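Local structure of proto-oncogene vav (Homo sapiens, 6NEW) at residues A[365-370]-A[389-394]; A[371-376]-A[396-401]; A[221-226]-A[383-388]. The protein is a guanine nucleotide exchange factor that probably activates Rho-family GTPases such as Rac through its DH domain, joined here to a PH and a zinc-binding C1 domain. All coordinates share one frame; numbering follows the deposited sequence.

Contact 1: residues A[365-370]-A[389-394]. With ZN (zinc ion), chain C.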
loop_
_atom_site.group_PDB
_atom_site.type_symbol
_atom_site.label_atom_id
_atom_site.label_comp_id
_atom_site.label_asym_id
_atom_site.label_seq_id
_atom_site.Cartn_x
_atom_site.Cartn_y
_atom_site.Cartn_z
ATOM N N GLN A 365 -15.666 -12.640 -2.577
ATOM C CA GLN A 365 -16.085 -11.281 -2.863
ATOM C C GLN A 365 -15.065 -10.340 -2.299
ATOM O O GLN A 365 -14.393 -10.701 -1.329
ATOM C CB GLN A 365 -17.467 -10.980 -2.269
ATOM C CG GLN A 365 -18.621 -11.703 -2.977
ATOM C CD GLN A 365 -19.916 -11.730 -2.193
ATOM O OE1 GLN A 365 -20.095 -11.048 -1.170
ATOM N NE2 GLN A 365 -20.858 -12.532 -2.662
ATOM N N MET A 366 -14.929 -9.141 -2.924
ATOM C CA MET A 366 -14.035 -8.077 -2.488
ATOM C C MET A 366 -14.300 -7.774 -1.024
ATOM O O MET A 366 -15.447 -7.524 -0.649
ATOM C CB MET A 366 -14.257 -6.790 -3.310
ATOM C CG MET A 366 -13.655 -6.810 -4.672
ATOM S SD MET A 366 -13.996 -5.304 -5.629
ATOM C CE MET A 366 -12.902 -4.155 -4.840
ATOM N N PHE A 367 -13.252 -7.804 -0.194
ATOM C CA PHE A 367 -13.401 -7.534 1.236
ATOM C C PHE A 367 -12.332 -6.603 1.804
ATOM O O PHE A 367 -11.176 -6.690 1.401
ATOM C CB PHE A 367 -13.436 -8.850 2.012
ATOM C CG PHE A 367 -13.949 -8.740 3.421
ATOM C CD1 PHE A 367 -15.314 -8.755 3.681
ATOM C CD2 PHE A 367 -13.067 -8.706 4.500
ATOM C CE1 PHE A 367 -15.787 -8.688 4.995
ATOM C CE2 PHE A 367 -13.537 -8.657 5.812
ATOM C CZ PHE A 367 -14.895 -8.631 6.052
ATOM N N SER A 368 -12.725 -5.697 2.730
ATOM C CA SER A 368 -11.781 -4.802 3.417
ATOM C C SER A 368 -11.534 -5.395 4.796
ATOM O O SER A 368 -12.459 -5.488 5.613
ATOM C CB SER A 368 -12.317 -3.379 3.545
ATOM O OG SER A 368 -12.250 -2.669 2.323
ATOM N N PHE A 369 -10.293 -5.834 5.030
ATOM C CA PHE A 369 -9.884 -6.456 6.279
ATOM C C PHE A 369 -9.487 -5.383 7.308
ATOM O O PHE A 369 -8.689 -4.489 6.998
ATOM C CB PHE A 369 -8.754 -7.460 6.003
ATOM C CG PHE A 369 -9.198 -8.584 5.101
ATOM C CD1 PHE A 369 -9.865 -9.692 5.620
ATOM C CD2 PHE A 369 -8.966 -8.531 3.725
ATOM C CE1 PHE A 369 -10.287 -10.723 4.788
ATOM C CE2 PHE A 369 -9.388 -9.572 2.891
ATOM C CZ PHE A 369 -10.048 -10.655 3.431
ATOM N N GLU A 370 -10.112 -5.434 8.498
ATOM C CA GLU A 370 -9.862 -4.474 9.578
ATOM C C GLU A 370 -8.636 -4.852 10.403
ATOM O O GLU A 370 -7.967 -3.970 10.948
ATOM C CB GLU A 370 -11.084 -4.326 10.494
ATOM C CG GLU A 370 -12.224 -3.521 9.884
ATOM C CD GLU A 370 -12.984 -2.565 10.795
ATOM O OE1 GLU A 370 -13.022 -2.788 12.029
ATOM O OE2 GLU A 370 -13.566 -1.594 10.259
ATOM N N GLY A 389 -8.025 -7.783 -0.521
ATOM C CA GLY A 389 -8.326 -9.034 -1.195
ATOM C C GLY A 389 -9.757 -9.508 -1.170
ATOM O O GLY A 389 -10.693 -8.748 -1.433
ATOM N N TYR A 390 -9.923 -10.808 -0.918
ATOM C CA TYR A 390 -11.221 -11.457 -1.014
ATOM C C TYR A 390 -11.600 -12.296 0.168
ATOM O O TYR A 390 -10.759 -12.874 0.861
ATOM C CB TYR A 390 -11.277 -12.294 -2.303
ATOM C CG TYR A 390 -11.184 -11.433 -3.547
ATOM C CD1 TYR A 390 -9.964 -10.903 -3.963
ATOM C CD2 TYR A 390 -12.325 -11.068 -4.252
ATOM C CE1 TYR A 390 -9.887 -10.010 -5.024
ATOM C CE2 TYR A 390 -12.258 -10.185 -5.328
ATOM C CZ TYR A 390 -11.032 -9.682 -5.729
ATOM O OH TYR A 390 -10.922 -8.839 -6.797
ATOM N N ARG A 391 -12.889 -12.343 0.419
ATOM C CA ARG A 391 -13.383 -13.204 1.464
ATOM C C ARG A 391 -14.524 -14.027 0.927
ATOM O O ARG A 391 -15.377 -13.519 0.188
ATOM C CB ARG A 391 -13.781 -12.428 2.722
ATOM C CG ARG A 391 -13.819 -13.289 3.979
ATOM C CD ARG A 391 -14.703 -12.663 5.032
ATOM N NE ARG A 391 -16.069 -12.463 4.523
ATOM C CZ ARG A 391 -17.100 -12.119 5.286
ATOM N NH1 ARG A 391 -16.960 -11.941 6.586
ATOM N NH2 ARG A 391 -18.302 -11.961 4.725
ATOM N N CYS A 392 -14.519 -15.316 1.267
ATOM C CA CYS A 392 -15.620 -16.207 0.912
ATOM C C CYS A 392 -16.612 -16.000 2.047
ATOM O O CYS A 392 -16.253 -16.228 3.200
ATOM C CB CYS A 392 -15.162 -17.657 0.815
ATOM S SG CYS A 392 -16.522 -18.832 0.581
ATOM N N HIS A 393 -17.819 -15.493 1.758
ATOM C CA HIS A 393 -18.777 -15.211 2.837
ATOM C C HIS A 393 -19.284 -16.502 3.550
ATOM O O HIS A 393 -19.637 -16.434 4.728
ATOM C CB HIS A 393 -19.931 -14.309 2.343
ATOM C CG HIS A 393 -20.988 -15.038 1.573
ATOM N ND1 HIS A 393 -20.692 -15.707 0.398
ATOM C CD2 HIS A 393 -22.304 -15.193 1.849
ATOM C CE1 HIS A 393 -21.831 -16.250 -0.001
ATOM N NE2 HIS A 393 -22.830 -15.963 0.838
ATOM N N ARG A 394 -19.239 -17.665 2.857
ATOM C CA ARG A 394 -19.640 -18.972 3.381
ATOM C C ARG A 394 -18.676 -19.559 4.412
ATOM O O ARG A 394 -19.117 -19.921 5.508
ATOM C CB ARG A 394 -19.799 -19.990 2.252
ATOM C CG ARG A 394 -20.966 -19.740 1.359
ATOM C CD ARG A 394 -20.648 -20.292 0.001
ATOM N NE ARG A 394 -21.612 -19.817 -0.982
ATOM C CZ ARG A 394 -21.638 -20.222 -2.244
ATOM N NH1 ARG A 394 -20.739 -21.091 -2.689
ATOM N NH2 ARG A 394 -22.566 -19.759 -3.073
HETATM ZN ZN ZN C . -15.583 -20.804 1.110
#
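The guanidinium of Arg391 lies flat over one face of the Phe367 ring, the two planes 14° apart and their centres separated by 4.4 Å. With CG anti to the backbone N (chi1 -159°) and a bend at chi3, the arginine chain first rises over the ring, CD sitting almost on its normal 4.0 Å from the centroid, and then lays NE and CZ across the CD1–CE1 side. Phe367 CB also meets Arg391 CB at 3.7 Å, so the packing begins at the strand backbones and continues over the ring. Phe369 comes in differently: its rim points at the backbone, with CZ 3.5 Å from Tyr390 O near the ring plane. Met366 and Tyr390 diverge from their pair; Tyr390 CD2 lies obliquely against the Gln365 C–Met366 N peptide, and only Met366 CG touches CE2, while the phenol OH bonds to Asn351 O. Gln365 and Arg391 exchange two antiparallel backbone bonds, Arg391 N to Gln365 O being 2.8 Å, and Phe367 N bonds to Gly389 O. Cys392 binds zinc with His362, Cys395 and Cys410. The flat cation-pi stack thus lets a partly exposed arginine cover an aromatic face without a carboxylate partner across the contact.

Contact 2: residues A[371-376]-A[396-401]. With ZN (zinc ion), chain B.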
loop_
_atom_site.group_PDB
_atom_site.type_symbol
_atom_site.label_atom_id
_atom_site.label_comp_id
_atom_site.label_asym_id
_atom_site.label_seq_id
_atom_site.Cartn_x
_atom_site.Cartn_y
_atom_site.Cartn_z
ATOM N N GLU A 371 -8.355 -6.153 10.505
ATOM C CA GLU A 371 -7.219 -6.679 11.259
ATOM C C GLU A 371 -6.251 -7.425 10.348
ATOM O O GLU A 371 -6.595 -7.708 9.200
ATOM C CB GLU A 371 -7.693 -7.586 12.416
ATOM C CG GLU A 371 -8.542 -8.779 12.003
ATOM C CD GLU A 371 -8.796 -9.806 13.093
ATOM O OE1 GLU A 371 -9.558 -9.498 14.039
ATOM O OE2 GLU A 371 -8.257 -10.932 12.986
ATOM N N THR A 372 -5.045 -7.749 10.875
ATOM C CA THR A 372 -4.000 -8.504 10.182
ATOM C C THR A 372 -4.559 -9.854 9.737
ATOM O O THR A 372 -5.139 -10.588 10.542
ATOM C CB THR A 372 -2.724 -8.581 11.037
ATOM O OG1 THR A 372 -2.276 -7.252 11.318
ATOM C CG2 THR A 372 -1.596 -9.335 10.352
ATOM N N THR A 373 -4.436 -10.142 8.430
ATOM C CA THR A 373 -4.972 -11.345 7.805
ATOM C C THR A 373 -3.962 -11.944 6.816
ATOM O O THR A 373 -3.275 -11.216 6.104
ATOM C CB THR A 373 -6.332 -10.988 7.146
ATOM O OG1 THR A 373 -7.216 -10.490 8.152
ATOM C CG2 THR A 373 -6.998 -12.158 6.491
ATOM N N SER A 374 -3.893 -13.276 6.769
ATOM C CA SER A 374 -3.039 -13.987 5.828
ATOM C C SER A 374 -3.912 -14.768 4.835
ATOM O O SER A 374 -5.067 -15.113 5.135
ATOM C CB SER A 374 -2.066 -14.906 6.561
ATOM O OG SER A 374 -2.765 -15.830 7.382
ATOM N N CYS A 375 -3.360 -14.994 3.635
ATOM C CA CYS A 375 -4.014 -15.704 2.545
ATOM C C CYS A 375 -4.118 -17.197 2.864
ATOM O O CYS A 375 -3.117 -17.797 3.238
ATOM C CB CYS A 375 -3.251 -15.463 1.249
ATOM S SG CYS A 375 -3.843 -16.453 -0.134
ATOM N N LYS A 376 -5.309 -17.799 2.713
ATOM C CA LYS A 376 -5.531 -19.227 2.990
ATOM C C LYS A 376 -4.816 -20.158 2.010
ATOM O O LYS A 376 -4.731 -21.358 2.285
ATOM C CB LYS A 376 -7.020 -19.567 3.066
ATOM C CG LYS A 376 -7.721 -18.935 4.257
ATOM C CD LYS A 376 -7.810 -19.919 5.393
ATOM C CE LYS A 376 -7.633 -19.189 6.694
ATOM N NZ LYS A 376 -8.850 -18.435 7.065
ATOM N N ARG A 396 -15.584 -18.046 5.253
ATOM C CA ARG A 396 -14.824 -16.907 5.784
ATOM C C ARG A 396 -13.322 -17.017 5.472
ATOM O O ARG A 396 -12.522 -16.299 6.073
ATOM C CB ARG A 396 -15.129 -16.650 7.285
ATOM C CG ARG A 396 -16.634 -16.445 7.538
ATOM C CD ARG A 396 -16.974 -16.257 8.986
ATOM N NE ARG A 396 -17.150 -14.829 9.282
ATOM C CZ ARG A 396 -16.246 -14.092 9.929
ATOM N NH1 ARG A 396 -16.478 -12.793 10.138
ATOM N NH2 ARG A 396 -15.118 -14.632 10.362
ATOM N N ALA A 397 -12.954 -17.847 4.466
ATOM C CA ALA A 397 -11.566 -17.916 4.014
ATOM C C ALA A 397 -11.203 -16.593 3.312
ATOM O O ALA A 397 -11.987 -16.058 2.519
ATOM C CB ALA A 397 -11.349 -19.076 3.065
ATOM N N SER A 398 -10.058 -16.043 3.696
ATOM C CA SER A 398 -9.491 -14.823 3.182
ATOM C C SER A 398 -8.410 -15.223 2.170
ATOM O O SER A 398 -7.783 -16.259 2.366
ATOM C CB SER A 398 -8.882 -14.046 4.336
ATOM O OG SER A 398 -7.862 -14.810 4.960
ATOM N N ALA A 399 -8.209 -14.436 1.084
ATOM C CA ALA A 399 -7.230 -14.745 0.027
ATOM C C ALA A 399 -6.908 -13.558 -0.883
ATOM O O ALA A 399 -7.722 -12.634 -1.004
ATOM C CB ALA A 399 -7.738 -15.902 -0.833
ATOM N N HIS A 400 -5.734 -13.604 -1.555
ATOM C CA HIS A 400 -5.361 -12.576 -2.544
ATOM C C HIS A 400 -6.104 -12.918 -3.847
ATOM O O HIS A 400 -6.448 -14.087 -4.050
ATOM C CB HIS A 400 -3.846 -12.582 -2.869
ATOM C CG HIS A 400 -2.919 -12.373 -1.719
ATOM N ND1 HIS A 400 -2.108 -13.397 -1.261
ATOM C CD2 HIS A 400 -2.617 -11.244 -1.042
ATOM C CE1 HIS A 400 -1.400 -12.877 -0.270
ATOM N NE2 HIS A 400 -1.659 -11.587 -0.113
ATOM N N LYS A 401 -6.284 -11.928 -4.749
ATOM C CA LYS A 401 -6.938 -12.124 -6.050
ATOM C C LYS A 401 -6.315 -13.276 -6.870
ATOM O O LYS A 401 -7.059 -14.085 -7.422
ATOM C CB LYS A 401 -6.925 -10.826 -6.878
ATOM C CG LYS A 401 -7.950 -10.831 -8.012
ATOM C CD LYS A 401 -7.819 -9.636 -8.959
ATOM C CE LYS A 401 -8.817 -9.732 -10.101
ATOM N NZ LYS A 401 -8.706 -8.573 -11.032
HETATM ZN ZN ZN B . -2.204 -15.641 -1.441
HETATM O O HOH W 1 -9.955 -15.928 7.203
#
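One zinc ion is shared by Cys375 and His400, which meet across the contact as ligands. Cys375 SG binds the metal at 2.2 Å and His400 does so through ND1, while Cys378 and Cys403 complete the site. Cys375 CB comes within 3.4 Å of His400 ND1, approaching the imidazole obliquely. Histidine suits the place with its two nitrogens: zinc at ND1 and Leu381 O at NE2 together should hold the ring's rotation. Two direct hydrogen bonds join the segments, one between backbones and one from a side chain. Lys376 N donates to Ser398 O at 2.9 Å, and Ser398 OG, placed between the backbone N and the carbonyl carbon (chi1 60°), donates to Ser374 O at 2.8 Å. A water accepts from Lys376 NZ and donates to Arg396 O, with a weak third bond to Ser398 OG. In van der Waals packing, Thr373 CG2 lies against the CB–OG end of Ser398, and Lys376 CG against Ala397 CB at 3.8 Å. The small Ala397, Ser398 and Ala399 are consistent with the loop's close approach. A loop cysteine and a histidine just past a short strand, sharing a three-cysteine, one-histidine zinc site, are characteristic of the C1 domain.

Contact 3: residues A[221-226]-A[383-388]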
loop_
_atom_site.group_PDB
_atom_site.type_symbol
_atom_site.label_atom_id
_atom_site.label_comp_id
_atom_site.label_asym_id
_atom_site.label_seq_id
_atom_site.Cartn_x
_atom_site.Cartn_y
_atom_site.Cartn_z
ATOM N N ARG A 221 0.334 3.241 -0.783
ATOM C CA ARG A 221 -0.515 3.277 -1.934
ATOM C C ARG A 221 -1.978 3.437 -1.614
ATOM O O ARG A 221 -2.647 4.109 -2.309
ATOM C CB ARG A 221 -0.290 2.036 -2.754
ATOM C CG ARG A 221 0.405 2.300 -4.054
ATOM C CD ARG A 221 0.765 1.032 -4.788
ATOM N NE ARG A 221 2.154 1.073 -5.226
ATOM C CZ ARG A 221 3.005 0.060 -5.079
ATOM N NH1 ARG A 221 4.256 0.166 -5.489
ATOM N NH2 ARG A 221 2.604 -1.061 -4.510
ATOM N N ASP A 222 -2.443 2.811 -0.544
ATOM C CA ASP A 222 -3.833 2.874 -0.083
ATOM C C ASP A 222 -4.221 4.214 0.524
ATOM O O ASP A 222 -5.348 4.675 0.307
ATOM C CB ASP A 222 -4.161 1.731 0.871
ATOM C CG ASP A 222 -4.360 0.382 0.215
ATOM O OD1 ASP A 222 -4.236 0.297 -1.031
ATOM O OD2 ASP A 222 -4.673 -0.581 0.938
ATOM N N ASN A 223 -3.311 4.846 1.286
ATOM C CA ASN A 223 -3.603 6.166 1.847
ATOM C C ASN A 223 -3.749 7.224 0.766
ATOM O O ASN A 223 -4.638 8.058 0.867
ATOM C CB ASN A 223 -2.581 6.578 2.883
ATOM C CG ASN A 223 -2.639 5.801 4.171
ATOM O OD1 ASN A 223 -3.647 5.180 4.547
ATOM N ND2 ASN A 223 -1.558 5.862 4.892
ATOM N N GLU A 224 -2.980 7.122 -0.311
ATOM C CA GLU A 224 -3.126 8.031 -1.462
ATOM C C GLU A 224 -4.513 7.849 -2.087
ATOM O O GLU A 224 -5.148 8.855 -2.454
ATOM C CB GLU A 224 -2.096 7.706 -2.539
ATOM C CG GLU A 224 -0.666 8.016 -2.146
ATOM C CD GLU A 224 0.364 7.170 -2.864
ATOM O OE1 GLU A 224 0.112 6.852 -4.048
ATOM O OE2 GLU A 224 1.410 6.824 -2.262
ATOM N N THR A 225 -4.961 6.551 -2.227
ATOM C CA THR A 225 -6.271 6.162 -2.766
ATOM C C THR A 225 -7.368 6.736 -1.885
ATOM O O THR A 225 -8.285 7.363 -2.404
ATOM C CB THR A 225 -6.368 4.638 -2.922
ATOM O OG1 THR A 225 -5.382 4.181 -3.847
ATOM C CG2 THR A 225 -7.715 4.179 -3.395
ATOM N N LEU A 226 -7.256 6.546 -0.549
ATOM C CA LEU A 226 -8.225 7.041 0.416
ATOM C C LEU A 226 -8.260 8.563 0.431
ATOM O O LEU A 226 -9.336 9.138 0.608
ATOM C CB LEU A 226 -8.026 6.427 1.824
ATOM C CG LEU A 226 -8.250 4.895 1.944
ATOM C CD1 LEU A 226 -7.601 4.318 3.180
ATOM C CD2 LEU A 226 -9.715 4.524 1.928
ATOM N N ARG A 383 -2.172 -7.488 1.874
ATOM C CA ARG A 383 -1.477 -6.201 1.844
ATOM C C ARG A 383 -2.322 -4.950 1.715
ATOM O O ARG A 383 -3.133 -4.838 0.802
ATOM C CB ARG A 383 -0.451 -6.207 0.708
ATOM C CG ARG A 383 0.688 -7.166 0.929
ATOM C CD ARG A 383 0.916 -7.993 -0.299
ATOM N NE ARG A 383 1.655 -9.212 0.013
ATOM C CZ ARG A 383 1.777 -10.232 -0.826
ATOM N NH1 ARG A 383 1.224 -10.183 -2.028
ATOM N NH2 ARG A 383 2.459 -11.312 -0.466
ATOM N N GLY A 384 -2.029 -3.980 2.578
ATOM C CA GLY A 384 -2.677 -2.683 2.583
ATOM C C GLY A 384 -3.670 -2.471 3.698
ATOM O O GLY A 384 -3.736 -3.252 4.650
ATOM N N THR A 385 -4.453 -1.406 3.573
ATOM C CA THR A 385 -5.441 -1.001 4.576
ATOM C C THR A 385 -6.850 -0.996 3.999
ATOM O O THR A 385 -7.808 -0.828 4.746
ATOM C CB THR A 385 -5.092 0.416 5.093
ATOM O OG1 THR A 385 -5.051 1.328 3.996
ATOM C CG2 THR A 385 -3.754 0.468 5.844
ATOM N N PHE A 386 -6.977 -1.181 2.679
ATOM C CA PHE A 386 -8.250 -1.066 1.995
ATOM C C PHE A 386 -8.395 -2.116 0.906
ATOM O O PHE A 386 -7.505 -2.215 0.081
ATOM C CB PHE A 386 -8.255 0.348 1.390
ATOM C CG PHE A 386 -9.466 0.810 0.635
ATOM C CD1 PHE A 386 -10.666 1.034 1.292
ATOM C CD2 PHE A 386 -9.376 1.141 -0.716
ATOM C CE1 PHE A 386 -11.782 1.505 0.594
ATOM C CE2 PHE A 386 -10.488 1.617 -1.413
ATOM C CZ PHE A 386 -11.683 1.800 -0.754
ATOM N N TYR A 387 -9.514 -2.889 0.885
ATOM C CA TYR A 387 -9.837 -3.918 -0.139
ATOM C C TYR A 387 -8.582 -4.608 -0.660
ATOM O O TYR A 387 -8.240 -4.525 -1.834
ATOM C CB TYR A 387 -10.665 -3.305 -1.301
ATOM C CG TYR A 387 -12.140 -3.151 -0.985
ATOM C CD1 TYR A 387 -12.964 -4.269 -0.838
ATOM C CD2 TYR A 387 -12.722 -1.891 -0.870
ATOM C CE1 TYR A 387 -14.320 -4.136 -0.552
ATOM C CE2 TYR A 387 -14.091 -1.743 -0.629
ATOM C CZ TYR A 387 -14.880 -2.873 -0.449
ATOM O OH TYR A 387 -16.223 -2.768 -0.211
ATOM N N GLN A 388 -7.857 -5.213 0.275
ATOM C CA GLN A 388 -6.594 -5.946 0.138
ATOM C C GLN A 388 -6.802 -7.248 -0.584
ATOM O O GLN A 388 -5.833 -7.799 -1.120
ATOM C CB GLN A 388 -6.042 -6.276 1.539
ATOM C CG GLN A 388 -5.911 -5.076 2.459
ATOM C CD GLN A 388 -7.061 -4.904 3.390
ATOM O OE1 GLN A 388 -8.221 -5.227 3.068
ATOM N NE2 GLN A 388 -6.748 -4.371 4.572
#
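Asp222 sends its carboxylate off the helix with CG anti to the carbonyl carbon (chi1 -76°), which carries OD2 to the backbone of the loop 383-388. From the other side, Phe386 has CG anti to its own backbone N (chi1 -178°), and this swings the ring along the helix to Leu226. OD2 is gripped by two consecutive amides. Thr385 N reaches it at 2.8 Å on the anti lone pair, whereas Phe386 N, at 2.9 Å, comes from above the carboxylate plane, 40° out of it. Aspartate suits the post: its short side chain puts one oxygen within reach of two successive backbone N-H groups. The two bonds would be expected to help stabilise its negative charge, and OD1 also faces Arg248 NH2 in a long, weak ion pair. Gly384 CA lies 3.3 Å from OD2, and glycine fits here because a side chain would run into that oxygen and because its backbone angles strongly favour glycine. Thr385 OG1 packs beside Asp222 CB, at 3.3 Å. The apolar half of the contact lies one helical turn on. Leu226 CD2 sits over one face of the Phe386 ring, 3.9 Å from the centroid, while Tyr387 CD2 covers the opposite face near the rim. Thr225 CG2 makes a looser, oblique approach to the ring. Gln388 NE2 also bonds to Gly384 O within the loop, from well above the carbonyl plane. The helical segment belongs to the long helix 196-235, and segment 383-388 ends the long connection between strands 364-367 and 389-392 of the C1 domain. Farther back on the same helix Asp211 forms a salt bridge with Arg383, and farther forward Ile229 touches Phe386; Ala244 and Arg248, in the loop between strands 236-237 and 249-258, pack against the same phenylalanine.

How the contacts relate
Contacts 1 and 2 lie within the C1 domain, their centres about 7 Å apart, and share its small antiparallel sheet: strand 389-392 lies between 364-367 and 398-399. Probable bonds from Tyr390 N to Ala399 O and from Cys392 N to Ala397 O join them; contact 1 holds one ligand of one zinc ion, contact 2 two ligands of the other. Their segments alternate along the chain, and 221-226 of contact 3 precedes them all. Contact 3 lies about 14 Å from contact 1 and 15 Å from contact 2. Probable bonds of Gln388 OE1 and Tyr387 N tie its loop 383-388 to contact 1 at Phe369 and Ser368, while contact 3 itself carries the domain onto helix 196-235.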